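Local coordinates for UPF0311 protein RPA1785 (Rhodopseudomonas palustris, PDB 3C5O) that is of unknown function but forms an eight-stranded antiparallel beta-barrel of the DUF3237 (UPF0311) family, at residues Y11-T16 with E46-Q51. Numbering follows the deposited sequence. Where two conformers were deposited one is given.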
# COMPACT_ATOMS: atom_id res chain seq x y z
N TYR B 11 -0.97 -1.26 -27.52
CA TYR B 11 0.12 -0.35 -27.18
C TYR B 11 -0.38 1.07 -27.28
O TYR B 11 -1.01 1.44 -28.28
CB TYR B 11 1.31 -0.54 -28.12
CG TYR B 11 2.31 0.58 -28.04
CD1 TYR B 11 3.21 0.65 -26.98
CD2 TYR B 11 2.34 1.59 -29.01
CE1 TYR B 11 4.12 1.68 -26.88
CE2 TYR B 11 3.23 2.64 -28.91
CZ TYR B 11 4.13 2.68 -27.84
OH TYR B 11 5.03 3.71 -27.75
N VAL B 12 -0.14 1.88 -26.25
CA VAL B 12 -0.59 3.26 -26.27
C VAL B 12 0.55 4.28 -26.25
O VAL B 12 0.52 5.25 -26.98
CB VAL B 12 -1.66 3.59 -25.16
CG1 VAL B 12 -2.99 2.97 -25.51
CG2 VAL B 12 -1.19 3.13 -23.78
N PHE B 13 1.55 4.11 -25.39
CA PHE B 13 2.65 5.09 -25.38
C PHE B 13 3.86 4.57 -24.68
O PHE B 13 3.78 3.56 -23.98
CB PHE B 13 2.21 6.46 -24.79
CG PHE B 13 1.56 6.38 -23.43
CD1 PHE B 13 0.17 6.40 -23.32
CD2 PHE B 13 2.32 6.31 -22.27
CE1 PHE B 13 -0.44 6.33 -22.08
CE2 PHE B 13 1.72 6.24 -21.02
CZ PHE B 13 0.34 6.25 -20.93
N THR B 14 4.97 5.27 -24.86
CA THR B 14 6.23 4.92 -24.20
C THR B 14 6.68 6.03 -23.22
O THR B 14 6.64 7.22 -23.55
CB THR B 14 7.32 4.61 -25.24
OG1 THR B 14 6.87 3.52 -26.06
CG2 THR B 14 8.62 4.20 -24.57
N ILE B 15 7.02 5.60 -22.00
CA ILE B 15 7.66 6.46 -20.98
C ILE B 15 9.14 6.13 -20.91
O ILE B 15 9.52 4.97 -20.68
CB ILE B 15 7.09 6.22 -19.54
CG1 ILE B 15 5.58 6.49 -19.48
CG2 ILE B 15 7.83 7.08 -18.51
CD1 ILE B 15 4.95 6.11 -18.14
N THR B 16 9.98 7.14 -21.14
CA THR B 16 11.41 7.00 -21.00
C THR B 16 11.82 7.76 -19.74
O THR B 16 11.72 8.98 -19.71
CB THR B 16 12.13 7.59 -22.23
OG1 THR B 16 11.72 6.88 -23.41
CG2 THR B 16 13.64 7.48 -22.10
N GLU B 46 0.63 8.25 -29.63
CA GLU B 46 -0.35 9.02 -30.41
C GLU B 46 -1.22 9.82 -29.46
O GLU B 46 -1.83 9.27 -28.55
CB GLU B 46 -1.28 8.11 -31.21
CG GLU B 46 -0.65 7.32 -32.33
CD GLU B 46 -1.69 6.88 -33.35
OE1 GLU B 46 -2.87 7.30 -33.23
OE2 GLU B 46 -1.32 6.11 -34.28
N GLY B 47 -1.28 11.13 -29.67
CA GLY B 47 -2.11 11.98 -28.82
C GLY B 47 -1.68 12.03 -27.37
O GLY B 47 -2.50 12.25 -26.46
N ILE B 48 -0.39 11.79 -27.14
CA ILE B 48 0.21 12.07 -25.84
C ILE B 48 1.69 12.39 -26.00
O ILE B 48 2.43 11.62 -26.61
CB ILE B 48 -0.07 10.96 -24.80
CG1 ILE B 48 0.43 11.37 -23.41
CG2 ILE B 48 0.43 9.61 -25.29
CD1 ILE B 48 -0.16 10.55 -22.28
N SER B 49 2.09 13.55 -25.50
CA SER B 49 3.47 13.98 -25.56
C SER B 49 3.81 14.75 -24.30
O SER B 49 3.25 15.82 -24.05
CB SER B 49 3.73 14.84 -26.79
OG SER B 49 4.95 15.54 -26.65
N GLY B 50 4.71 14.20 -23.51
CA GLY B 50 4.97 14.76 -22.20
C GLY B 50 6.42 14.75 -21.80
O GLY B 50 7.26 14.16 -22.46
N GLN B 51 6.70 15.41 -20.69
CA GLN B 51 8.04 15.47 -20.15
C GLN B 51 7.91 14.91 -18.73
O GLN B 51 7.00 15.30 -18.00
CB GLN B 51 8.47 16.94 -20.13
CG GLN B 51 9.92 17.25 -20.54
CD GLN B 51 10.30 16.76 -21.94
OE1 GLN B 51 9.50 16.75 -22.88
NE2 GLN B 51 11.55 16.34 -22.07
O HOH W 1 1.03 5.50 -29.75
O HOH W 2 -1.56 6.93 -27.21
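Strand 9-27 carries a classic beta bulge at V12 and F13, both facing V151 of strand 146-154, and beside it the strand approaches the E46-G47 turn and the start of strand 48-62. F13 and I48 make the apolar part of the contact. I48 CG2 lies 3.7 Å from F13 CB and 3.8 Å from F13 CD1, so it packs against the CB end of the side chain and the CG-CD1 end of the ring. With chi1 at -173° and chi2 extended (163°), I48 CD1 lies over one face of the F13 ring, 4.2 Å above the plane and offset toward the rim. The two strands are not direct neighbours in the antiparallel barrel. Strand 32-45 runs between them, and its V43 touches both F13 and I48. W130 and L131 also pack on F13, while Y128 and F76 pack on I48. The polar part runs through water. The bulge carbonyl V12 O stands 4.0 Å from E46 N, with no direct hydrogen bond between the segments. One water donates to V12 O and accepts from E46 N, at 2.8 Å from each. A second water donates to both V12 O and E46 O, at 2.7 Å from each.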